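Local coordinates for putative cell adhesion protein (Bacteroides thetaiotaomicron, PDB 4DGU), which is a putative cell adhesion protein of the fimbrillin-like family, probably a component of a pilus of this gut bacterium, at residues Gln105-Gly110 with Arg127-Val132. Sequence-based numbering, arbitrary orientation.
Sequences QEHLFG and RMTVPV. With ZN (zinc ion), chain D.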
# COMPACT_ATOMS: atom_id res chain seq x y z
N GLN A 105 18.24 -22.64 6.38
CA GLN A 105 18.62 -22.33 7.76
C GLN A 105 18.67 -20.81 7.94
O GLN A 105 19.23 -20.10 7.10
CB GLN A 105 19.98 -23.01 8.09
CG GLN A 105 20.72 -22.57 9.39
CD GLN A 105 19.96 -22.83 10.68
OE1 GLN A 105 19.75 -21.93 11.50
NE2 GLN A 105 19.52 -24.07 10.90
N GLU A 106 18.05 -20.32 9.02
CA GLU A 106 18.05 -18.90 9.39
C GLU A 106 19.47 -18.40 9.71
O GLU A 106 20.30 -19.19 10.19
CB GLU A 106 17.14 -18.65 10.61
CG GLU A 106 17.65 -19.23 11.93
CD GLU A 106 16.76 -19.07 13.14
OE1 GLU A 106 15.84 -18.21 13.12
OE2 GLU A 106 17.00 -19.80 14.13
N HIS A 107 19.72 -17.10 9.47
CA HIS A 107 20.98 -16.45 9.78
C HIS A 107 20.69 -15.14 10.47
O HIS A 107 19.90 -14.31 9.99
CB HIS A 107 21.83 -16.25 8.52
CG HIS A 107 22.43 -17.53 8.03
ND1 HIS A 107 23.54 -18.10 8.66
CD2 HIS A 107 22.02 -18.36 7.04
CE1 HIS A 107 23.77 -19.23 8.02
NE2 HIS A 107 22.88 -19.43 7.04
N LEU A 108 21.25 -15.02 11.67
CA LEU A 108 21.07 -13.87 12.56
C LEU A 108 22.40 -13.15 12.78
O LEU A 108 23.48 -13.76 12.79
CB LEU A 108 20.42 -14.29 13.91
CG LEU A 108 19.47 -15.54 13.91
CD1 LEU A 108 19.11 -15.96 15.32
CD2 LEU A 108 18.20 -15.27 13.18
N PHE A 109 22.30 -11.83 12.90
CA PHE A 109 23.43 -10.96 13.13
C PHE A 109 23.09 -10.02 14.27
O PHE A 109 22.05 -9.36 14.23
CB PHE A 109 23.82 -10.20 11.85
CG PHE A 109 25.06 -9.36 12.03
CD1 PHE A 109 26.32 -9.96 12.08
CD2 PHE A 109 24.97 -7.99 12.22
CE1 PHE A 109 27.46 -9.19 12.28
CE2 PHE A 109 26.12 -7.23 12.40
CZ PHE A 109 27.35 -7.83 12.42
N GLY A 110 23.94 -10.01 15.29
CA GLY A 110 23.72 -9.19 16.47
C GLY A 110 24.83 -8.19 16.72
O GLY A 110 25.96 -8.38 16.27
N ARG A 127 17.24 -10.76 12.33
CA ARG A 127 17.15 -11.96 11.48
C ARG A 127 17.42 -11.45 10.06
O ARG A 127 16.69 -10.56 9.60
CB ARG A 127 15.81 -12.70 11.62
CG ARG A 127 15.72 -14.00 10.80
CD ARG A 127 14.54 -14.87 11.19
NE ARG A 127 14.77 -15.58 12.45
CZ ARG A 127 14.22 -15.27 13.63
NH1 ARG A 127 13.36 -14.28 13.73
NH2 ARG A 127 14.52 -15.98 14.72
N MSE A 128 18.51 -11.92 9.41
CA MSE A 128 18.98 -11.46 8.09
C MSE A 128 18.32 -12.22 6.94
O MSE A 128 18.29 -11.73 5.81
CB MSE A 128 20.51 -11.53 7.97
CG MSE A 128 21.27 -10.99 9.19
SE MSE A 128 20.66 -9.23 9.79
CE MSE A 128 21.15 -8.10 8.22
N THR A 129 17.79 -13.43 7.25
CA THR A 129 17.01 -14.27 6.35
C THR A 129 15.51 -13.98 6.60
O THR A 129 15.17 -13.23 7.54
CB THR A 129 17.36 -15.74 6.52
OG1 THR A 129 17.31 -16.02 7.92
CG2 THR A 129 18.75 -16.09 5.95
N VAL A 130 14.61 -14.55 5.77
CA VAL A 130 13.17 -14.29 5.83
C VAL A 130 12.40 -15.59 6.17
O VAL A 130 12.33 -16.46 5.31
CB VAL A 130 12.66 -13.62 4.49
CG1 VAL A 130 11.16 -13.33 4.51
CG2 VAL A 130 13.46 -12.35 4.16
N PRO A 131 11.83 -15.75 7.39
CA PRO A 131 11.05 -16.97 7.67
C PRO A 131 9.76 -17.03 6.86
O PRO A 131 9.17 -16.00 6.49
CB PRO A 131 10.72 -16.87 9.17
CG PRO A 131 11.45 -15.72 9.70
CD PRO A 131 11.83 -14.84 8.55
N VAL A 132 9.33 -18.26 6.58
CA VAL A 132 8.12 -18.53 5.81
C VAL A 132 7.16 -19.32 6.70
O VAL A 132 7.53 -20.37 7.23
CB VAL A 132 8.41 -19.28 4.47
CG1 VAL A 132 7.14 -19.37 3.61
CG2 VAL A 132 9.54 -18.61 3.69
ZN ZN D . 22.75 -21.20 5.81
O HOH W 1 20.60 -21.36 5.19
O HOH W 2 24.05 -20.80 3.97
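Arg127 and Glu106 meet with their flat ends nearly in one plane, guanidinium and carboxylate 13° apart, where the loop leading into strand 108-114 passes strand 120-135, its partner in an antiparallel beta hairpin of the fimbrillin-like fold. The grip is side-on, both nitrogens converging on a single oxygen: Arg127 NE lies 2.9 Å from Glu106 OE1, nearly in line with its C-O bond, while Arg127 NH2 reaches the same OE1 (3.0 Å) from the syn side, somewhat out of the carboxylate plane. The other carboxylate oxygen, OE2, bonds to Ser39 OG, and Arg127 NH1 is held by Phe34 O and Ser30 OG, which restricts rotation of both flat groups. Arg127 runs extended to CD and then bends at chi3 (-76°), which swings NE and NH2 round to the acid. Leu108, its non-hydrogen-bonded partner in the hairpin, lies alongside and points the same way, with Leu108 CD2 3.7 Å from Arg127 CG. A methionine in place of Arg127 would probably leave Glu106 OE1 without its two donors and balancing charge, the carboxylate held at OE2 by Ser39, and strip Phe34 O and Ser30 OG of a partner.

Beyond this pair the second strand breaks at Met128 and Thr129. Selenomethionine Met128 donates a backbone hydrogen bond from N to His107 O, and its folded side chain brings CG within 3.8 Å of Phe109 CB. Thr129 OG1, which also bonds to Asn188 OD1, takes the place of Met128 O as acceptor for His107 N, at 3.1 Å and 161°. The threonine methyl CG2 sits at the edge of the His107 imidazole, close to its plane, and the ring's NE2 binds a zinc ion (2.2 Å) that also carries two waters, one of which donates to Gln105 O.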